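Hydrolase (Burkholderia cenocepacia, PDB 4QKU) probably catalyses the hydrolysis of fumarylacetoacetate to fumarate and acetoacetate, the last step in the breakdown of phenylalanine and tyrosine. Local coordinates at residues L254-A259 with N274-A279; K218-L223 with G383-L388; F227-G232 with D367-G372; L138-E143 with S187-S192. All blocks are in the same frame, centred on the assembly; numbering follows the deposited sequence.

Contact 1. Residues L254-A259 with N274-A279; sequences LNDWSA and NSKGFA. With NA (sodium ion), chain H; SO4 (sulfate ion), chain J.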
loop_
_atom_site.group_PDB
_atom_site.type_symbol
_atom_site.label_atom_id
_atom_site.label_comp_id
_atom_site.label_asym_id
_atom_site.label_seq_id
_atom_site.Cartn_x
_atom_site.Cartn_y
_atom_site.Cartn_z
ATOM N N LEU B 254 -8.006 4.291 -14.935
ATOM C CA LEU B 254 -6.923 3.526 -14.329
ATOM C C LEU B 254 -6.484 2.396 -15.259
ATOM O O LEU B 254 -7.273 1.539 -15.602
ATOM C CB LEU B 254 -7.380 2.979 -12.979
ATOM C CG LEU B 254 -6.343 2.280 -12.061
ATOM C CD1 LEU B 254 -6.797 2.348 -10.615
ATOM C CD2 LEU B 254 -6.131 0.819 -12.423
ATOM N N ASN B 255 -5.213 2.440 -15.670
ATOM C CA ASN B 255 -4.631 1.413 -16.464
ATOM C C ASN B 255 -3.737 0.610 -15.564
ATOM O O ASN B 255 -2.673 1.069 -15.159
ATOM C CB ASN B 255 -3.829 1.998 -17.624
ATOM C CG ASN B 255 -3.354 0.928 -18.593
ATOM O OD1 ASN B 255 -3.473 -0.279 -18.324
ATOM N ND2 ASN B 255 -2.814 1.360 -19.727
ATOM N N ASP B 256 -4.177 -0.605 -15.252
ATOM C CA ASP B 256 -3.400 -1.477 -14.401
ATOM C C ASP B 256 -2.529 -2.342 -15.270
ATOM O O ASP B 256 -2.840 -3.515 -15.508
ATOM C CB ASP B 256 -4.257 -2.347 -13.501
ATOM C CG ASP B 256 -3.407 -3.214 -12.564
ATOM O OD1 ASP B 256 -2.226 -2.864 -12.329
ATOM O OD2 ASP B 256 -3.890 -4.258 -12.094
ATOM N N TRP B 257 -1.430 -1.758 -15.732
ATOM C CA TRP B 257 -0.514 -2.474 -16.598
ATOM C C TRP B 257 -0.152 -3.796 -15.977
ATOM O O TRP B 257 0.158 -3.853 -14.783
ATOM C CB TRP B 257 0.765 -1.682 -16.810
ATOM C CG TRP B 257 0.606 -0.266 -17.301
ATOM C CD1 TRP B 257 0.604 0.881 -16.535
ATOM C CD2 TRP B 257 0.466 0.151 -18.641
ATOM N NE1 TRP B 257 0.463 1.965 -17.333
ATOM C CE2 TRP B 257 0.401 1.551 -18.636
ATOM C CE3 TRP B 257 0.432 -0.522 -19.866
ATOM C CZ2 TRP B 257 0.285 2.286 -19.798
ATOM C CZ3 TRP B 257 0.335 0.214 -21.025
ATOM C CH2 TRP B 257 0.247 1.605 -20.982
ATOM N N SER B 258 -0.171 -4.848 -16.788
ATOM C CA SER B 258 0.034 -6.218 -16.318
ATOM C C SER B 258 1.013 -6.978 -17.211
ATOM O O SER B 258 0.916 -6.900 -18.437
ATOM C CB SER B 258 -1.293 -6.937 -16.344
ATOM O OG SER B 258 -2.267 -6.241 -15.590
ATOM N N ALA B 259 1.971 -7.683 -16.615
ATOM C CA ALA B 259 2.840 -8.573 -17.371
ATOM C C ALA B 259 2.343 -10.005 -17.222
ATOM O O ALA B 259 2.576 -10.632 -16.192
ATOM C CB ALA B 259 4.267 -8.452 -16.883
ATOM N N ASN B 274 4.757 -8.687 -8.603
ATOM C CA ASN B 274 5.620 -7.974 -9.562
ATOM C C ASN B 274 4.930 -7.711 -10.890
ATOM O O ASN B 274 5.127 -6.672 -11.498
ATOM C CB ASN B 274 6.864 -8.787 -9.909
ATOM C CG ASN B 274 7.907 -8.759 -8.830
ATOM O OD1 ASN B 274 7.862 -7.925 -7.916
ATOM N ND2 ASN B 274 8.865 -9.674 -8.920
ATOM N N SER B 275 4.115 -8.669 -11.313
ATOM C CA SER B 275 3.432 -8.609 -12.582
ATOM C C SER B 275 2.528 -7.380 -12.679
ATOM O O SER B 275 2.190 -7.005 -13.781
ATOM C CB SER B 275 2.586 -9.851 -12.826
ATOM O OG SER B 275 1.505 -9.872 -11.923
ATOM N N LYS B 276 2.134 -6.770 -11.561
ATOM C CA LYS B 276 1.318 -5.567 -11.610
ATOM C C LYS B 276 1.959 -4.339 -10.971
ATOM O O LYS B 276 1.449 -3.236 -11.118
ATOM C CB LYS B 276 -0.068 -5.781 -10.934
ATOM C CG LYS B 276 -0.825 -7.071 -11.267
ATOM C CD LYS B 276 -1.395 -7.098 -12.671
ATOM C CE LYS B 276 -2.603 -8.012 -12.782
ATOM N NZ LYS B 276 -3.890 -7.270 -12.610
ATOM N N GLY B 277 3.045 -4.507 -10.243
ATOM C CA GLY B 277 3.530 -3.435 -9.385
ATOM C C GLY B 277 4.491 -2.525 -10.073
ATOM O O GLY B 277 4.889 -1.537 -9.503
ATOM N N PHE B 278 4.885 -2.878 -11.288
ATOM C CA PHE B 278 5.896 -2.128 -12.013
ATOM C C PHE B 278 5.407 -0.774 -12.493
ATOM O O PHE B 278 6.197 0.167 -12.617
ATOM C CB PHE B 278 6.469 -2.949 -13.182
ATOM C CG PHE B 278 5.484 -3.266 -14.262
ATOM C CD1 PHE B 278 5.279 -2.372 -15.312
ATOM C CD2 PHE B 278 4.790 -4.461 -14.266
ATOM C CE1 PHE B 278 4.383 -2.667 -16.325
ATOM C CE2 PHE B 278 3.873 -4.735 -15.259
ATOM C CZ PHE B 278 3.698 -3.857 -16.301
ATOM N N ALA B 279 4.101 -0.692 -12.742
ATOM C CA ALA B 279 3.455 0.556 -13.089
ATOM C C ALA B 279 1.927 0.433 -13.160
ATOM O O ALA B 279 1.366 -0.574 -13.575
ATOM C CB ALA B 279 3.995 1.092 -14.412
HETATM NA NA NA H . 0.025 -2.303 -12.891
HETATM S S SO4 J . -6.452 -10.245 -13.851
HETATM O O1 SO4 J . -6.602 -10.500 -12.401
HETATM O O2 SO4 J . -7.451 -9.242 -14.261
HETATM O O3 SO4 J . -5.103 -9.724 -14.176
HETATM O O4 SO4 J . -6.655 -11.536 -14.550
#

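Contact 2. Residues K218-L223 with G383-L388; sequences KLDIEL and GSLLEL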
loop_
_atom_site.group_PDB
_atom_site.type_symbol
_atom_site.label_atom_id
_atom_site.label_comp_id
_atom_site.label_asym_id
_atom_site.label_seq_id
_atom_site.Cartn_x
_atom_site.Cartn_y
_atom_site.Cartn_z
ATOM N N LYS B 218 4.423 -10.675 -22.781
ATOM C CA LYS B 218 2.969 -10.480 -22.814
ATOM C C LYS B 218 2.539 -9.300 -21.970
ATOM O O LYS B 218 1.756 -9.429 -21.027
ATOM C CB LYS B 218 2.267 -11.725 -22.321
ATOM C CG LYS B 218 2.475 -12.905 -23.243
ATOM C CD LYS B 218 2.093 -14.181 -22.534
ATOM C CE LYS B 218 1.301 -15.100 -23.439
ATOM N NZ LYS B 218 1.485 -16.510 -23.041
ATOM N N LEU B 219 3.079 -8.145 -22.307
ATOM C CA LEU B 219 2.719 -6.905 -21.670
ATOM C C LEU B 219 1.304 -6.483 -22.133
ATOM O O LEU B 219 0.945 -6.609 -23.312
ATOM C CB LEU B 219 3.751 -5.839 -22.023
ATOM C CG LEU B 219 3.582 -4.492 -21.350
ATOM C CD1 LEU B 219 3.623 -4.601 -19.848
ATOM C CD2 LEU B 219 4.662 -3.551 -21.823
ATOM N N ASP B 220 0.506 -6.013 -21.181
ATOM C CA ASP B 220 -0.909 -5.847 -21.383
ATOM C C ASP B 220 -1.403 -4.631 -20.614
ATOM O O ASP B 220 -0.733 -4.123 -19.716
ATOM C CB ASP B 220 -1.657 -7.118 -20.937
ATOM C CG ASP B 220 -3.096 -7.208 -21.494
ATOM O OD1 ASP B 220 -3.528 -6.323 -22.260
ATOM O OD2 ASP B 220 -3.802 -8.192 -21.161
ATOM N N ILE B 221 -2.566 -4.147 -21.026
ATOM C CA ILE B 221 -3.293 -3.117 -20.300
ATOM C C ILE B 221 -4.374 -3.760 -19.505
ATOM O O ILE B 221 -4.672 -4.944 -19.679
ATOM C CB ILE B 221 -3.927 -2.084 -21.247
ATOM C CG1 ILE B 221 -4.786 -2.746 -22.340
ATOM C CG2 ILE B 221 -2.843 -1.270 -21.906
ATOM C CD1 ILE B 221 -6.242 -2.453 -22.175
ATOM N N GLU B 222 -4.941 -2.984 -18.591
ATOM C CA GLU B 222 -6.197 -3.369 -17.936
ATOM C C GLU B 222 -7.050 -2.130 -17.778
ATOM O O GLU B 222 -6.732 -1.249 -16.975
ATOM C CB GLU B 222 -5.924 -4.014 -16.584
ATOM C CG GLU B 222 -5.437 -5.461 -16.662
ATOM C CD GLU B 222 -5.752 -6.254 -15.408
ATOM O OE1 GLU B 222 -6.165 -7.428 -15.562
ATOM O OE2 GLU B 222 -5.604 -5.702 -14.280
ATOM N N LEU B 223 -8.100 -2.047 -18.598
ATOM C CA LEU B 223 -9.079 -0.964 -18.500
ATOM C C LEU B 223 -9.896 -1.015 -17.187
ATOM O O LEU B 223 -10.586 -1.980 -16.918
ATOM C CB LEU B 223 -10.042 -0.995 -19.687
ATOM C CG LEU B 223 -11.277 -0.086 -19.616
ATOM C CD1 LEU B 223 -10.908 1.388 -19.543
ATOM C CD2 LEU B 223 -12.132 -0.363 -20.837
ATOM N N GLY B 383 -11.716 -5.648 -21.665
ATOM C CA GLY B 383 -10.829 -4.584 -21.207
ATOM C C GLY B 383 -9.339 -4.906 -21.114
ATOM O O GLY B 383 -8.587 -4.142 -20.516
ATOM N N SER B 384 -8.905 -6.012 -21.718
ATOM C CA SER B 384 -7.478 -6.278 -21.827
ATOM C C SER B 384 -7.156 -7.010 -23.107
ATOM O O SER B 384 -8.045 -7.617 -23.696
ATOM C CB SER B 384 -7.019 -7.125 -20.648
ATOM O OG SER B 384 -7.529 -8.429 -20.756
ATOM N N LEU B 385 -5.900 -6.986 -23.544
ATOM C CA LEU B 385 -5.522 -7.732 -24.743
ATOM C C LEU B 385 -5.506 -9.237 -24.498
ATOM O O LEU B 385 -5.854 -10.036 -25.394
ATOM C CB LEU B 385 -4.187 -7.255 -25.297
ATOM C CG LEU B 385 -4.319 -5.909 -25.998
ATOM C CD1 LEU B 385 -3.011 -5.159 -26.008
ATOM C CD2 LEU B 385 -4.817 -6.101 -27.413
ATOM N N LEU B 386 -5.157 -9.633 -23.277
ATOM C CA LEU B 386 -5.291 -11.021 -22.881
ATOM C C LEU B 386 -6.669 -11.527 -23.315
ATOM O O LEU B 386 -6.765 -12.589 -23.948
ATOM C CB LEU B 386 -5.107 -11.187 -21.375
ATOM C CG LEU B 386 -5.355 -12.605 -20.833
ATOM C CD1 LEU B 386 -4.397 -13.603 -21.451
ATOM C CD2 LEU B 386 -5.278 -12.640 -19.318
ATOM N N GLU B 387 -7.719 -10.772 -22.984
ATOM C CA GLU B 387 -9.086 -11.157 -23.353
ATOM C C GLU B 387 -9.371 -10.941 -24.855
ATOM O O GLU B 387 -9.840 -11.849 -25.529
ATOM C CB GLU B 387 -10.110 -10.399 -22.521
ATOM C CG GLU B 387 -10.160 -10.788 -21.047
ATOM C CD GLU B 387 -10.895 -9.759 -20.209
ATOM O OE1 GLU B 387 -12.120 -9.899 -20.006
ATOM O OE2 GLU B 387 -10.263 -8.761 -19.799
ATOM N N LEU B 388 -9.042 -9.766 -25.378
ATOM C CA LEU B 388 -9.333 -9.419 -26.772
ATOM C C LEU B 388 -8.705 -10.357 -27.779
ATOM O O LEU B 388 -9.322 -10.674 -28.764
ATOM C CB LEU B 388 -8.843 -8.009 -27.104
ATOM C CG LEU B 388 -9.592 -6.891 -26.402
ATOM C CD1 LEU B 388 -8.755 -5.624 -26.380
ATOM C CD2 LEU B 388 -10.939 -6.649 -27.076
#

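Contact 3. Residues F227-G232 with D367-G372; sequences FIVGKG and DLMGSG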
loop_
_atom_site.group_PDB
_atom_site.type_symbol
_atom_site.label_atom_id
_atom_site.label_comp_id
_atom_site.label_asym_id
_atom_site.label_seq_id
_atom_site.Cartn_x
_atom_site.Cartn_y
_atom_site.Cartn_z
ATOM N N PHE B 227 -11.654 4.892 -7.754
ATOM C CA PHE B 227 -12.193 6.019 -7.030
ATOM C C PHE B 227 -11.223 6.482 -5.933
ATOM O O PHE B 227 -10.410 5.712 -5.437
ATOM C CB PHE B 227 -13.640 5.771 -6.547
ATOM C CG PHE B 227 -13.811 4.623 -5.583
ATOM C CD1 PHE B 227 -13.643 4.819 -4.225
ATOM C CD2 PHE B 227 -14.215 3.365 -6.037
ATOM C CE1 PHE B 227 -13.834 3.782 -3.324
ATOM C CE2 PHE B 227 -14.411 2.321 -5.150
ATOM C CZ PHE B 227 -14.212 2.528 -3.785
ATOM N N ILE B 228 -11.313 7.767 -5.615
ATOM C CA ILE B 228 -10.502 8.396 -4.621
ATOM C C ILE B 228 -11.347 8.586 -3.373
ATOM O O ILE B 228 -12.419 9.183 -3.400
ATOM C CB ILE B 228 -10.054 9.775 -5.109
ATOM C CG1 ILE B 228 -9.361 9.686 -6.489
ATOM C CG2 ILE B 228 -9.168 10.462 -4.088
ATOM C CD1 ILE B 228 -8.221 8.708 -6.575
ATOM N N VAL B 229 -10.839 8.107 -2.250
ATOM C CA VAL B 229 -11.536 8.247 -0.985
ATOM C C VAL B 229 -11.430 9.686 -0.490
ATOM O O VAL B 229 -10.334 10.269 -0.463
ATOM C CB VAL B 229 -10.946 7.288 0.050
ATOM C CG1 VAL B 229 -11.433 7.640 1.434
ATOM C CG2 VAL B 229 -11.288 5.845 -0.324
ATOM N N GLY B 230 -12.575 10.247 -0.088
ATOM C CA GLY B 230 -12.641 11.621 0.394
ATOM C C GLY B 230 -12.791 11.817 1.890
ATOM O O GLY B 230 -12.494 12.911 2.394
ATOM N N LYS B 231 -13.252 10.774 2.587
ATOM C CA LYS B 231 -13.302 10.737 4.072
ATOM C C LYS B 231 -12.941 9.323 4.452
ATOM O O LYS B 231 -13.503 8.353 3.943
ATOM C CB LYS B 231 -14.689 11.126 4.680
ATOM N N GLY B 232 -12.003 9.196 5.369
ATOM C CA GLY B 232 -11.580 7.900 5.811
ATOM C C GLY B 232 -12.478 7.326 6.887
ATOM O O GLY B 232 -13.555 7.841 7.173
ATOM N N ASP B 367 -6.936 7.516 -0.802
ATOM C CA ASP B 367 -6.816 6.104 -1.146
ATOM C C ASP B 367 -7.352 5.898 -2.540
ATOM O O ASP B 367 -8.392 6.458 -2.889
ATOM C CB ASP B 367 -7.584 5.180 -0.180
ATOM C CG ASP B 367 -6.778 4.787 1.013
ATOM O OD1 ASP B 367 -5.517 4.919 0.957
ATOM O OD2 ASP B 367 -7.381 4.358 2.063
ATOM N N LEU B 368 -6.673 5.058 -3.297
ATOM C CA LEU B 368 -7.106 4.695 -4.619
ATOM C C LEU B 368 -7.728 3.301 -4.639
ATOM O O LEU B 368 -7.098 2.327 -4.214
ATOM C CB LEU B 368 -5.900 4.737 -5.574
ATOM C CG LEU B 368 -6.121 4.302 -7.012
ATOM C CD1 LEU B 368 -7.088 5.256 -7.694
ATOM C CD2 LEU B 368 -4.787 4.235 -7.774
ATOM N N MET B 369 -8.934 3.211 -5.202
ATOM C CA MET B 369 -9.628 1.926 -5.325
ATOM C C MET B 369 -10.054 1.590 -6.741
ATOM O O MET B 369 -10.893 2.259 -7.342
ATOM C CB MET B 369 -10.804 1.919 -4.388
ATOM C CG MET B 369 -10.388 2.369 -2.996
ATOM S SD MET B 369 -11.090 1.372 -1.711
ATOM C CE MET B 369 -10.214 2.011 -0.281
ATOM N N GLY B 370 -9.427 0.542 -7.273
ATOM C CA GLY B 370 -9.601 0.137 -8.647
ATOM C C GLY B 370 -10.794 -0.762 -8.756
ATOM O O GLY B 370 -11.046 -1.581 -7.885
ATOM N N SER B 371 -11.517 -0.603 -9.852
ATOM C CA SER B 371 -12.700 -1.386 -10.143
ATOM C C SER B 371 -12.409 -2.841 -10.490
ATOM O O SER B 371 -13.283 -3.702 -10.346
ATOM C CB SER B 371 -13.397 -0.769 -11.358
ATOM O OG SER B 371 -12.517 -0.785 -12.477
ATOM N N GLY B 372 -11.202 -3.116 -10.967
ATOM C CA GLY B 372 -10.976 -4.343 -11.687
ATOM C C GLY B 372 -11.216 -4.122 -13.172
ATOM O O GLY B 372 -11.947 -3.213 -13.589
#

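Contact 4. Residues L138-E143 with S187-S192; sequences LHLPVE and SSVVVS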
loop_
_atom_site.group_PDB
_atom_site.type_symbol
_atom_site.label_atom_id
_atom_site.label_comp_id
_atom_site.label_asym_id
_atom_site.label_seq_id
_atom_site.Cartn_x
_atom_site.Cartn_y
_atom_site.Cartn_z
ATOM N N LEU B 138 0.633 18.206 -15.950
ATOM C CA LEU B 138 -0.259 17.607 -14.975
ATOM C C LEU B 138 0.437 16.508 -14.208
ATOM O O LEU B 138 1.226 15.738 -14.763
ATOM C CB LEU B 138 -1.498 17.042 -15.660
ATOM C CG LEU B 138 -2.224 18.102 -16.460
ATOM C CD1 LEU B 138 -3.193 17.460 -17.421
ATOM C CD2 LEU B 138 -2.927 19.069 -15.516
ATOM N N HIS B 139 0.132 16.443 -12.916
ATOM C CA HIS B 139 0.792 15.537 -12.007
ATOM C C HIS B 139 -0.257 14.693 -11.297
ATOM O O HIS B 139 -1.470 14.939 -11.445
ATOM C CB HIS B 139 1.597 16.346 -11.003
ATOM C CG HIS B 139 2.471 17.393 -11.632
ATOM N ND1 HIS B 139 3.765 17.140 -12.043
ATOM C CD2 HIS B 139 2.236 18.693 -11.916
ATOM C CE1 HIS B 139 4.291 18.242 -12.548
ATOM N NE2 HIS B 139 3.385 19.199 -12.483
ATOM N N LEU B 140 0.189 13.674 -10.580
ATOM C CA LEU B 140 -0.708 12.908 -9.729
ATOM C C LEU B 140 -1.539 13.837 -8.854
ATOM O O LEU B 140 -0.961 14.651 -8.123
ATOM C CB LEU B 140 0.083 12.002 -8.790
ATOM C CG LEU B 140 0.313 10.553 -9.208
ATOM C CD1 LEU B 140 0.813 9.785 -7.990
ATOM C CD2 LEU B 140 -0.952 9.902 -9.742
ATOM N N PRO B 141 -2.879 13.712 -8.906
ATOM C CA PRO B 141 -3.727 14.653 -8.205
ATOM C C PRO B 141 -3.645 14.519 -6.691
ATOM O O PRO B 141 -3.821 15.507 -5.977
ATOM C CB PRO B 141 -5.127 14.312 -8.717
ATOM C CG PRO B 141 -5.035 12.927 -9.230
ATOM C CD PRO B 141 -3.651 12.738 -9.693
ATOM N N VAL B 142 -3.384 13.309 -6.205
ATOM C CA VAL B 142 -3.262 13.079 -4.778
ATOM C C VAL B 142 -2.016 12.273 -4.427
ATOM O O VAL B 142 -1.470 11.571 -5.264
ATOM C CB VAL B 142 -4.485 12.326 -4.226
ATOM C CG1 VAL B 142 -5.733 13.180 -4.325
ATOM C CG2 VAL B 142 -4.691 11.001 -4.955
ATOM N N GLU B 143 -1.593 12.393 -3.174
ATOM C CA GLU B 143 -0.708 11.433 -2.567
ATOM C C GLU B 143 -1.566 10.238 -2.214
ATOM O O GLU B 143 -2.501 10.365 -1.451
ATOM C CB GLU B 143 -0.063 12.007 -1.306
ATOM C CG GLU B 143 1.060 11.163 -0.719
ATOM C CD GLU B 143 1.857 11.904 0.358
ATOM O OE1 GLU B 143 1.400 12.964 0.842
ATOM O OE2 GLU B 143 2.950 11.428 0.744
ATOM N N SER B 187 3.116 2.970 -4.621
ATOM C CA SER B 187 4.312 3.716 -4.996
ATOM C C SER B 187 4.496 3.881 -6.498
ATOM O O SER B 187 4.954 4.913 -6.956
ATOM C CB SER B 187 5.540 3.019 -4.420
ATOM O OG SER B 187 5.685 1.712 -4.973
ATOM N N SER B 188 4.114 2.855 -7.235
ATOM C CA SER B 188 4.268 2.791 -8.650
ATOM C C SER B 188 3.030 3.258 -9.432
ATOM O O SER B 188 2.968 3.078 -10.670
ATOM C CB SER B 188 4.600 1.348 -9.041
ATOM O OG SER B 188 3.610 0.458 -8.610
ATOM N N VAL B 189 2.045 3.863 -8.755
ATOM C CA VAL B 189 0.963 4.544 -9.495
ATOM C C VAL B 189 1.482 5.886 -10.012
ATOM O O VAL B 189 1.962 6.699 -9.221
ATOM C CB VAL B 189 -0.268 4.847 -8.631
ATOM C CG1 VAL B 189 -1.313 5.573 -9.452
ATOM C CG2 VAL B 189 -0.870 3.572 -8.062
ATOM N N VAL B 190 1.332 6.115 -11.310
ATOM C CA VAL B 190 1.840 7.316 -11.973
ATOM C C VAL B 190 0.746 7.959 -12.830
ATOM O O VAL B 190 -0.236 7.301 -13.220
ATOM C CB VAL B 190 3.026 7.006 -12.901
ATOM C CG1 VAL B 190 4.180 6.376 -12.125
ATOM C CG2 VAL B 190 2.614 6.066 -14.021
ATOM N N VAL B 191 0.951 9.241 -13.136
ATOM C CA VAL B 191 0.009 10.045 -13.860
ATOM C C VAL B 191 0.124 9.779 -15.361
ATOM O O VAL B 191 1.194 9.433 -15.878
ATOM C CB VAL B 191 0.241 11.560 -13.548
ATOM C CG1 VAL B 191 1.396 12.143 -14.363
ATOM C CG2 VAL B 191 -1.008 12.368 -13.819
ATOM N N SER B 192 -1.000 9.967 -16.048
ATOM C CA SER B 192 -1.077 9.905 -17.520
ATOM C C SER B 192 0.088 10.604 -18.160
ATOM O O SER B 192 0.472 11.698 -17.749
ATOM C CB SER B 192 -2.361 10.558 -18.019
ATOM O OG SER B 192 -2.554 10.375 -19.406
#

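Contact 1. Residues L254-A259 with N274-A279
Asp256, Trp257, Lys276 and Ala279 enclose a sodium ion where strand 248-259 meets the short, weakly bonded helix at about 274-277, in the site predicted to hold magnesium in this fumarylacetoacetase-like fold. The metal bonds come first: one carboxylate oxygen, Asp256 OD1, lies 2.4 Å from the sodium ion. The carbonyl oxygens Trp257 O, Lys276 O and Ala279 O also bind it, Ala279 O at the shortest distance, 2.3 Å. Thr280 OG1 supplies the remaining protein ligand.

The other carboxylate oxygen serves the salt bridge, with Asp256 OD2 3.1 Å from Lys276 NZ, which approaches from above the carboxylate plane. The lysine chain, bent at chi2 and chi4, folds CD and CE against Ser258 OG, and its ammonium also reaches Glu222 and a sulfate.

Two further hydrogen bonds add to this. Ser258 OG donates to Asp256 O at 2.8 Å, beside the inverse gamma turn centred on Asp256. Ala259 N meets Ser275 O at 2.9 Å, with an N-H...O angle of 166°.

In the apolar packing, Phe278 (chi1 65°) brings CZ to 3.7 Å from Trp257 CB. Trp257 NE1 bonds to Thr281, while the indole edge faces the metal-bound carbonyl, Trp257 CD1 lying 3.4 Å from Ala279 O and close to the ring plane.

Contact 2. Residues K218-L223 with G383-L388
Asp220 and Gly383 have the most surface buried here, and each joins strand 219-229 to the N-terminal end of helix 385-388 through hydrogen bonds.

Asp220 presents its carboxylate to the first turn of the helix, with CG anti to the backbone N (chi1 -163°). Asp220 OD1 accepts Leu385 N at 2.8 Å through its syn lone pair. Asp220 OD2 takes Leu386 N at 2.9 Å, but from well above the carboxylate plane. Two consecutive peptide N-H groups thus grip one carboxylate, and the salt bridge from OD2 to Arg260 NE probably helps fix its rotation. The helix start and the arginine would together be expected to stabilise the negative charge.

Ser384 is the N-cap: Ser384 OG accepts Glu387 N at 3.2 Å and donates to Glu387 OE2. Ser384 CB lies 3.3 Å from Ile221 O. Glu387 also bonds to His156, the predicted proton acceptor, and Glu222, a predicted calcium ligand, pairs with Lys276, so the joint probably backs the active site.

Gly383 O receives Leu223 N at 2.9 Å in an almost straight bond (174°) lying in the carbonyl plane. The same Gly383 O has Ile221 CD1 at 3.3 Å, while Leu223 CB rests 4.0 Å from Gly383 CA.

Around this joint, strand 335-341 packs on Leu223 and Leu385, helix 260-266 brings Arg260 against Ser384 and Leu386, and strand 248-259 covers Ile221 and Glu222.

Contact 3. Residues F227-G232 with D367-G372
An antiparallel strand pair, inside the mixed sheet that contains strands 219-229 and 248-259, joins Phe227-Val229 to Asp367-Met369. The axes of strands 227-229 and 368-370 come within 5.0 Å and run at 148°. Phe227 and Met369 form a hydrogen-bonded pair, with Met369 N 2.9 Å from Phe227 O. Ile228 and Leu368 follow as a non-hydrogen-bonded pair. Next along, Val229 N reaches Asp367 O at 3.0 Å.

On the face carrying Phe227, the phenyl ring (chi1 62°) is swung over its neighbour. Met369 CB lies over the ring face, 3.6 Å from the centroid of the Phe227 ring and 16° off its normal, a CH-pi contact. The sulfur approaches obliquely, Met369 SD being 4.7 Å from the Phe227 centroid, a Met-aromatic contact. Beyond it, Met369 CE touches Val229 CG2 at 4.0 Å. Asp367 runs alongside Val229, Val229 CG2 lying 3.8 Å from Asp367 CB; its carboxylate accepts Arg364 N and salt-bridges Arg185 of the second subunit. Helix 349-357 packs on both Phe227 and Met369.

On the other face, Ile228 CD1 meets Leu368 CD1 at 3.8 Å.

Strand 368-370 thus lies between 147-150 (parallel) and 219-229 (antiparallel), with 248-259 next, inside the FAH-family C-terminal sheet that also carries metal-site residues.

Contact 4. Residues L138-E143 with S187-S192
Val191 lies against the backbone of Leu138-Leu140, where the last strand of the N-terminal sheet, 137-139, runs past strand 189-191 at the edge of the mixed sheet that contains strands 219-229 and 248-259. The touching parts point 165° apart, nearly antiparallel, and Leu140 CA is 5.1 Å from Val191 CA, yet no hydrogen bond crosses between them.

Val191 can be followed outward from its backbone. Val191 CB points toward the other strand and lies 3.6 Å from Leu140 N. Of the two methyls, CG1 is set between the N and C of its own backbone (chi1 81°), and from there Val191 CG1 comes to 3.6 Å from Leu138 O. The second, CG2, settles on the next peptide, Val191 CG2 being 3.5 Å from His139 O. One isopropyl group therefore lies against two successive peptide units, Leu138-His139 and His139-Leu140.

Leu140 returns the contact with its own tip. Leu140 CD1 is 3.5 Å from Val189 O, while Leu140 CD2 reaches Val191 N at 3.9 Å and, more loosely, Val189 CG1 at 4.4 Å.

Each backbone is hydrogen-bonded within its own sheet: that of Val190 to Thr280 and Ile282 of strand 280-288, and that of His139 to Ile46 of strand 44-49. Ile282 also packs on Leu140, and Leu235 of the second subunit on Val190. The chemistry is thus methyl groups against peptide groups, which implies that the two sheets abut by van der Waals packing and do not merge into one.

Overall arrangement
Contacts 1, 2 and 3 lie wholly in the C-terminal hydrolase region, and contact 4 joins it to the N-terminal part. All four reach the mixed sheet that contains strands 219-229 and 248-259. Contacts 2 and 3 use opposite ends of strand 219-229, their centres 22 Å apart. Contact 1 lies on the adjacent strand 248-259, its centre 11 Å from that of contact 2, and the salt bridge between Lys276 and Glu222 links them. Contact 4 closes first along the chain; contact 2 then spans contact 3, which in turn spans contact 1. Residues 188-189 tie contact 4 to contacts 1 and 3, through a probable hydrogen bond from Ser188 OG to Gly277 O and packing of Val189 on Leu368. The metal site is thus tied both to the glutamate-bearing strand and to the seam with the N-terminal part.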